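Local coordinates for 6-phospho-beta-d glycosidase (Streptococcus pyogenes, PDB 5FOO), which probably hydrolyses 6-phospho-beta-glucosides as a family 1 glycoside hydrolase, and here holds the probe 6-phosphocyclophellitol in its pocket, at residues A[242-251]-A[262-270]; A[250-258]-A[353-361]. The protein carries 1 engineered substitution. One frame throughout, in Å; residues are numbered along the deposited sequence.

Interaction 1: A[242-251]-A[262-270]; sequences HFAELWNNDL and PEELVAVLK
H242 and E264, both exposed, join this helix pair through an almost perfectly straight hydrogen bond. H242 NE2 donates to E264 OE1 over 2.8 Å, with an N-H...O angle of 178°. The acceptor lies in the plane of the imidazole. The ring comes from the syn side of the carboxylate but is tilted out of its plane. The two side chains reach for each other from opposite directions, E264 on a fully extended chain. That chain also crosses L246 at about a right angle, and L246 CD1 rests 3.8 Å from E264 CD. The leucine thus packs against the hydrogen-bonded carboxylate, next to the apolar part of the interface.

Further in, L265 is a knob in a hole formed by F243, L246, W247 and L251. With its CG trans to the backbone N (chi1 173°), its two methyls fork inside the hole. CD2 lies 3.7 Å from both L246 O and L251 CB. CD1 touches F243 CE1 at 3.8 Å and approaches the edge of the W247 indole. The axes of segments 242-251 and 263-270 run at 107° to each other. Helix 235-258 is an outer helix of the (beta/alpha)8 barrel of family 1 glycosidases, between strands 218-224 and 293-297. Helix 263-271, in the same connection, packs against its flank, and its L269 also touches helix 186-208.

F243 also reaches V268, whose CG1 is 3.6 Å from CE1 of the ring. P262 stands at the N-cap position, just before helix 263-271. Its CG packs on D250 CB at 3.7 Å, and its CD faces L251 CA. The six-membered ring of W247 makes a looser contact with L269 CD2 through CZ3, while its NE1 hydrogen-bonds to E171 of helix 166-174.

Interaction 2: A[250-258]-A[353-361]; sequences DLFMEAAVH and MRDHYDNIP
The Y357 ring has the methyl of M253 on one face and V257 at its edge. M253 CE sits 3.6 Å from the ring centroid and only 8° off the normal, a CH-pi contact. The sulfur follows farther out on nearly the same line, giving a distant Met-aromatic contact. Bends at chi2 (-71°) and chi3 fold the M253 chain back, so that its methyl comes down over the ring. The same CE also touches M353 SD at 3.8 Å. At the ring edge V257 CG1 lies 4.1 Å from Y357 CD1. This methyl also covers a face of the H258 imidazole, 3.9 Å above its plane. The rings of H258 and Y357 meet rim to rim, with centroids 5.7 Å apart. H356 O and D358 OD2 lie at the edge of the imidazole.

These groups join two neighbouring outer helices of the TIM barrel, 235-258 and 344-356, near their C-terminal ends. Y357 is the first residue after helix 344-356 to leave helical geometry. The turn through D358 and N359 then brings I360 back to the contact, and I360 CD1 packs on V257 CG2 at 4.0 Å. M253 and V257 also touch L294 of strand 293-297, which ties the contact to the barrel wall.

H258 is held at both nitrogens. NE2 donates to D358 OD2 across the contact (3.0 Å), in a bent bond of 141° that arrives from above the carboxylate plane. ND1 donates to E254 OE1 on its own helix, also at 3.0 Å. Two bonds fix the rotation of the imidazole. With a carboxylate at each nitrogen, the histidine is probably doubly protonated and positively charged.

Overall arrangement
Both interactions use helix 235-258 and share D250 and L251. Their centres are 14 Å apart. Interaction 1 packs helix 263-271 against this helix; interaction 2 binds its C-terminal end to the end of the next outer helix. They meet where P262 CG packs on E254 CG at 4.0 Å. Interaction 2 lies nearer the centre of the chain, about 17 Å from it between centres, against about 21 Å for interaction 1. No residue of either belongs to the 6-phosphocyclophellitol pocket. Yet 353-361 leads directly into strand 362-367, which carries the pocket residue E366, entering it at the end away from the pocket.

Interaction 1: A[242-251]-A[262-270]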
# COMPACT_ATOMS: atom_id res chain seq x y z
N HIS A 242 16.86 15.30 -4.96
CA HIS A 242 16.32 15.38 -6.29
C HIS A 242 16.28 14.00 -6.90
O HIS A 242 15.22 13.59 -7.43
CB HIS A 242 17.12 16.34 -7.19
CG HIS A 242 16.48 16.54 -8.53
ND1 HIS A 242 15.28 17.20 -8.68
CD2 HIS A 242 16.81 16.10 -9.75
CE1 HIS A 242 14.93 17.21 -9.94
NE2 HIS A 242 15.84 16.54 -10.61
N PHE A 243 17.40 13.28 -6.88
CA PHE A 243 17.38 11.97 -7.50
C PHE A 243 16.51 11.01 -6.69
O PHE A 243 15.77 10.23 -7.26
CB PHE A 243 18.78 11.39 -7.87
CG PHE A 243 18.66 10.04 -8.54
CD1 PHE A 243 18.44 9.93 -9.91
CD2 PHE A 243 18.61 8.89 -7.78
CE1 PHE A 243 18.23 8.68 -10.48
CE2 PHE A 243 18.40 7.62 -8.37
CZ PHE A 243 18.21 7.52 -9.70
N ALA A 244 16.56 11.09 -5.36
CA ALA A 244 15.75 10.20 -4.57
C ALA A 244 14.24 10.37 -4.85
O ALA A 244 13.47 9.38 -4.81
CB ALA A 244 16.02 10.36 -3.13
N GLU A 245 13.84 11.60 -5.19
CA GLU A 245 12.43 11.86 -5.56
C GLU A 245 12.16 11.31 -6.91
O GLU A 245 11.14 10.64 -7.08
CB GLU A 245 12.07 13.34 -5.50
CG GLU A 245 12.29 13.84 -4.07
CD GLU A 245 11.18 14.61 -3.45
OE1 GLU A 245 10.33 15.07 -4.20
OE2 GLU A 245 11.19 14.77 -2.21
N LEU A 246 13.07 11.52 -7.85
CA LEU A 246 12.85 10.99 -9.20
C LEU A 246 12.51 9.51 -9.23
O LEU A 246 11.60 9.11 -9.98
CB LEU A 246 14.04 11.18 -10.14
CG LEU A 246 14.34 12.52 -10.75
CD1 LEU A 246 15.65 12.38 -11.52
CD2 LEU A 246 13.22 12.92 -11.70
N TRP A 247 13.29 8.72 -8.49
CA TRP A 247 13.13 7.30 -8.36
C TRP A 247 11.95 6.93 -7.45
O TRP A 247 11.07 6.21 -7.88
CB TRP A 247 14.45 6.61 -7.87
CG TRP A 247 14.30 5.17 -7.62
CD1 TRP A 247 14.15 4.58 -6.40
CD2 TRP A 247 14.32 4.09 -8.58
NE1 TRP A 247 14.02 3.24 -6.53
CE2 TRP A 247 14.09 2.91 -7.87
CE3 TRP A 247 14.45 4.01 -9.97
CZ2 TRP A 247 14.04 1.69 -8.48
CZ3 TRP A 247 14.41 2.80 -10.56
CH2 TRP A 247 14.19 1.64 -9.83
N ASN A 248 11.98 7.34 -6.20
CA ASN A 248 11.03 6.82 -5.21
C ASN A 248 9.59 7.35 -5.39
O ASN A 248 8.66 6.71 -4.96
CB ASN A 248 11.49 7.05 -3.75
CG ASN A 248 12.77 6.31 -3.43
OD1 ASN A 248 12.77 5.09 -3.23
ND2 ASN A 248 13.90 7.02 -3.48
N ASN A 249 9.46 8.52 -6.00
CA ASN A 249 8.16 9.17 -6.18
C ASN A 249 7.77 9.31 -7.66
O ASN A 249 6.72 8.77 -8.07
CB ASN A 249 8.11 10.51 -5.45
CG ASN A 249 8.28 10.33 -3.95
OD1 ASN A 249 8.10 9.23 -3.43
ND2 ASN A 249 8.59 11.37 -3.26
N ASP A 250 8.62 9.99 -8.44
CA ASP A 250 8.23 10.40 -9.78
C ASP A 250 7.96 9.29 -10.76
O ASP A 250 7.03 9.42 -11.57
CB ASP A 250 9.23 11.33 -10.39
CG ASP A 250 9.35 12.62 -9.66
OD1 ASP A 250 8.76 12.82 -8.57
OD2 ASP A 250 10.09 13.43 -10.17
N LEU A 251 8.75 8.20 -10.71
CA LEU A 251 8.62 7.11 -11.69
C LEU A 251 7.12 6.69 -11.72
O LEU A 251 6.47 6.77 -12.73
CB LEU A 251 9.51 5.92 -11.29
CG LEU A 251 9.71 4.81 -12.32
CD1 LEU A 251 10.76 3.78 -11.85
CD2 LEU A 251 8.43 4.05 -12.59
N PRO A 262 9.37 9.99 -16.12
CA PRO A 262 10.12 11.26 -16.09
C PRO A 262 11.41 11.18 -16.90
O PRO A 262 12.21 10.23 -16.73
CB PRO A 262 10.45 11.47 -14.63
CG PRO A 262 9.90 10.30 -13.89
CD PRO A 262 9.42 9.27 -14.86
N GLU A 263 11.61 12.17 -17.77
CA GLU A 263 12.67 12.17 -18.78
C GLU A 263 14.06 12.15 -18.13
O GLU A 263 14.97 11.43 -18.55
CB GLU A 263 12.55 13.41 -19.65
CG GLU A 263 11.32 13.47 -20.53
CD GLU A 263 11.64 13.31 -21.98
OE1 GLU A 263 11.89 12.14 -22.39
OE2 GLU A 263 11.67 14.35 -22.69
N GLU A 264 14.19 12.90 -17.06
CA GLU A 264 15.45 12.96 -16.35
C GLU A 264 15.83 11.60 -15.77
O GLU A 264 17.01 11.24 -15.79
CB GLU A 264 15.42 14.05 -15.28
CG GLU A 264 16.80 14.34 -14.70
CD GLU A 264 16.78 15.36 -13.58
OE1 GLU A 264 15.75 16.02 -13.31
OE2 GLU A 264 17.84 15.52 -12.94
N LEU A 265 14.83 10.84 -15.29
CA LEU A 265 15.09 9.55 -14.72
C LEU A 265 15.54 8.58 -15.80
O LEU A 265 16.51 7.86 -15.63
CB LEU A 265 13.89 8.98 -13.89
CG LEU A 265 14.06 7.53 -13.40
CD1 LEU A 265 15.23 7.44 -12.40
CD2 LEU A 265 12.77 7.01 -12.78
N VAL A 266 14.77 8.52 -16.88
CA VAL A 266 15.15 7.83 -18.07
C VAL A 266 16.61 8.09 -18.52
O VAL A 266 17.28 7.14 -18.83
CB VAL A 266 14.20 8.15 -19.24
CG1 VAL A 266 14.74 7.68 -20.59
CG2 VAL A 266 12.87 7.43 -19.02
N ALA A 267 17.05 9.34 -18.61
CA ALA A 267 18.47 9.63 -18.99
C ALA A 267 19.46 9.03 -17.97
O ALA A 267 20.45 8.44 -18.37
CB ALA A 267 18.71 11.15 -19.12
N VAL A 268 19.17 9.07 -16.66
CA VAL A 268 20.06 8.42 -15.70
C VAL A 268 20.15 6.91 -15.92
O VAL A 268 21.25 6.31 -15.94
CB VAL A 268 19.71 8.79 -14.25
CG1 VAL A 268 20.53 8.00 -13.23
CG2 VAL A 268 19.86 10.31 -14.03
N LEU A 269 19.00 6.29 -16.08
CA LEU A 269 18.95 4.82 -16.19
C LEU A 269 19.70 4.36 -17.43
O LEU A 269 20.42 3.38 -17.36
CB LEU A 269 17.49 4.31 -16.25
CG LEU A 269 16.71 4.53 -14.95
CD1 LEU A 269 15.28 4.11 -15.24
CD2 LEU A 269 17.29 3.74 -13.78
N LYS A 270 19.55 5.11 -18.52
CA LYS A 270 20.21 4.84 -19.81
C LYS A 270 21.72 5.03 -19.73
O LYS A 270 22.47 4.20 -20.18
CB LYS A 270 19.64 5.79 -20.82
CG LYS A 270 19.90 5.58 -22.29
CD LYS A 270 19.38 6.90 -22.93
CE LYS A 270 19.00 6.82 -24.39
NZ LYS A 270 20.15 6.24 -25.13

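Interaction 2: A[250-258]-A[353-361]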
# COMPACT_ATOMS: atom_id res chain seq x y z
N ASP A 250 8.62 9.99 -8.44
CA ASP A 250 8.23 10.40 -9.78
C ASP A 250 7.96 9.29 -10.76
O ASP A 250 7.03 9.42 -11.57
CB ASP A 250 9.23 11.33 -10.39
CG ASP A 250 9.35 12.62 -9.66
OD1 ASP A 250 8.76 12.82 -8.57
OD2 ASP A 250 10.09 13.43 -10.17
N LEU A 251 8.75 8.20 -10.71
CA LEU A 251 8.62 7.11 -11.69
C LEU A 251 7.12 6.69 -11.72
O LEU A 251 6.47 6.77 -12.73
CB LEU A 251 9.51 5.92 -11.29
CG LEU A 251 9.71 4.81 -12.32
CD1 LEU A 251 10.76 3.78 -11.85
CD2 LEU A 251 8.43 4.05 -12.59
N PHE A 252 6.60 6.25 -10.60
CA PHE A 252 5.24 5.72 -10.62
C PHE A 252 4.15 6.83 -10.68
O PHE A 252 3.09 6.58 -11.26
CB PHE A 252 4.98 4.74 -9.47
CG PHE A 252 5.64 3.39 -9.64
CD1 PHE A 252 5.20 2.50 -10.60
CD2 PHE A 252 6.71 2.99 -8.82
CE1 PHE A 252 5.79 1.24 -10.77
CE2 PHE A 252 7.34 1.75 -9.00
CZ PHE A 252 6.87 0.86 -9.96
N MET A 253 4.39 7.98 -10.07
CA MET A 253 3.43 9.09 -10.11
C MET A 253 3.25 9.65 -11.51
O MET A 253 2.13 9.83 -11.93
CB MET A 253 3.78 10.22 -9.18
CG MET A 253 3.50 9.93 -7.72
SD MET A 253 1.74 9.90 -7.31
CE MET A 253 1.32 11.62 -7.57
N GLU A 254 4.35 9.88 -12.22
CA GLU A 254 4.32 10.42 -13.56
C GLU A 254 3.63 9.44 -14.45
O GLU A 254 2.82 9.84 -15.25
CB GLU A 254 5.71 10.79 -14.10
CG GLU A 254 6.34 12.01 -13.45
CD GLU A 254 5.49 13.26 -13.62
OE1 GLU A 254 4.85 13.42 -14.68
OE2 GLU A 254 5.48 14.07 -12.67
N ALA A 255 3.95 8.15 -14.35
CA ALA A 255 3.27 7.15 -15.14
C ALA A 255 1.76 7.01 -14.80
O ALA A 255 0.94 6.95 -15.71
CB ALA A 255 3.93 5.81 -15.00
N ALA A 256 1.40 6.99 -13.52
CA ALA A 256 -0.01 6.88 -13.12
C ALA A 256 -0.89 8.06 -13.59
O ALA A 256 -1.97 7.83 -14.11
CB ALA A 256 -0.12 6.74 -11.62
N VAL A 257 -0.42 9.28 -13.38
CA VAL A 257 -1.20 10.48 -13.52
C VAL A 257 -1.03 11.08 -14.92
O VAL A 257 -2.00 11.44 -15.52
CB VAL A 257 -0.74 11.52 -12.50
CG1 VAL A 257 -1.49 12.82 -12.70
CG2 VAL A 257 -0.91 11.01 -11.05
N HIS A 258 0.20 11.21 -15.42
CA HIS A 258 0.48 11.82 -16.69
C HIS A 258 0.79 10.82 -17.74
O HIS A 258 0.89 11.23 -18.85
CB HIS A 258 1.57 12.90 -16.62
CG HIS A 258 1.22 14.05 -15.72
ND1 HIS A 258 1.97 14.40 -14.62
CD2 HIS A 258 0.15 14.89 -15.72
CE1 HIS A 258 1.42 15.43 -14.00
NE2 HIS A 258 0.29 15.71 -14.62
N MET A 353 0.35 17.40 -4.46
CA MET A 353 -0.80 16.95 -5.28
C MET A 353 -1.47 18.15 -5.94
O MET A 353 -1.76 18.15 -7.16
CB MET A 353 -1.80 16.18 -4.43
CG MET A 353 -1.38 14.76 -4.13
SD MET A 353 -1.12 13.80 -5.63
CE MET A 353 -2.66 13.85 -6.49
N ARG A 354 -1.67 19.17 -5.12
CA ARG A 354 -2.28 20.43 -5.58
C ARG A 354 -1.54 21.07 -6.75
O ARG A 354 -2.19 21.47 -7.68
CB ARG A 354 -2.41 21.45 -4.44
CG ARG A 354 -3.42 22.59 -4.79
CD ARG A 354 -3.34 23.69 -3.77
NE ARG A 354 -2.03 24.28 -3.85
CZ ARG A 354 -1.50 25.14 -2.99
NH1 ARG A 354 -2.18 25.56 -1.94
NH2 ARG A 354 -0.24 25.57 -3.18
N ASP A 355 -0.20 21.13 -6.69
CA ASP A 355 0.59 22.00 -7.56
C ASP A 355 1.29 21.27 -8.64
O ASP A 355 1.68 21.91 -9.60
CB ASP A 355 1.62 22.80 -6.77
CG ASP A 355 1.00 23.77 -5.81
OD1 ASP A 355 -0.18 24.08 -5.96
OD2 ASP A 355 1.68 24.27 -4.90
N HIS A 356 1.46 19.96 -8.50
CA HIS A 356 2.23 19.22 -9.49
C HIS A 356 1.46 18.08 -10.12
O HIS A 356 1.89 17.52 -11.16
CB HIS A 356 3.55 18.76 -8.86
CG HIS A 356 4.43 19.91 -8.45
ND1 HIS A 356 5.21 20.61 -9.35
CD2 HIS A 356 4.62 20.50 -7.25
CE1 HIS A 356 5.84 21.59 -8.73
NE2 HIS A 356 5.50 21.55 -7.46
N TYR A 357 0.30 17.73 -9.57
CA TYR A 357 -0.41 16.60 -10.17
C TYR A 357 -1.83 16.93 -10.47
O TYR A 357 -2.69 16.05 -10.31
CB TYR A 357 -0.24 15.36 -9.27
CG TYR A 357 1.18 14.87 -9.35
CD1 TYR A 357 1.63 14.17 -10.45
CD2 TYR A 357 2.08 15.14 -8.32
CE1 TYR A 357 2.99 13.74 -10.55
CE2 TYR A 357 3.38 14.70 -8.41
CZ TYR A 357 3.82 14.02 -9.52
OH TYR A 357 5.12 13.59 -9.53
N ASP A 358 -2.03 18.19 -10.90
CA ASP A 358 -3.27 18.74 -11.45
C ASP A 358 -4.38 18.70 -10.42
O ASP A 358 -5.54 18.59 -10.75
CB ASP A 358 -3.71 17.94 -12.66
CG ASP A 358 -2.65 17.88 -13.72
OD1 ASP A 358 -2.03 18.90 -13.98
OD2 ASP A 358 -2.44 16.82 -14.31
N ASN A 359 -4.00 18.71 -9.15
CA ASN A 359 -4.96 18.46 -8.08
C ASN A 359 -5.98 17.35 -8.34
O ASN A 359 -7.13 17.47 -7.88
CB ASN A 359 -5.70 19.77 -7.79
CG ASN A 359 -6.07 19.93 -6.33
OD1 ASN A 359 -5.55 19.26 -5.41
ND2 ASN A 359 -6.96 20.85 -6.10
N ILE A 360 -5.60 16.26 -9.03
CA ILE A 360 -6.53 15.16 -9.13
C ILE A 360 -7.01 14.59 -7.75
O ILE A 360 -6.37 14.78 -6.71
CB ILE A 360 -6.02 13.99 -9.95
CG1 ILE A 360 -4.78 13.37 -9.34
CG2 ILE A 360 -5.77 14.38 -11.41
CD1 ILE A 360 -4.59 11.97 -9.88
N PRO A 361 -8.11 13.82 -7.77
CA PRO A 361 -8.51 13.31 -6.45
C PRO A 361 -7.56 12.29 -5.85
O PRO A 361 -7.01 11.44 -6.57
CB PRO A 361 -9.91 12.72 -6.69
CG PRO A 361 -10.34 13.23 -8.06
CD PRO A 361 -9.11 13.56 -8.83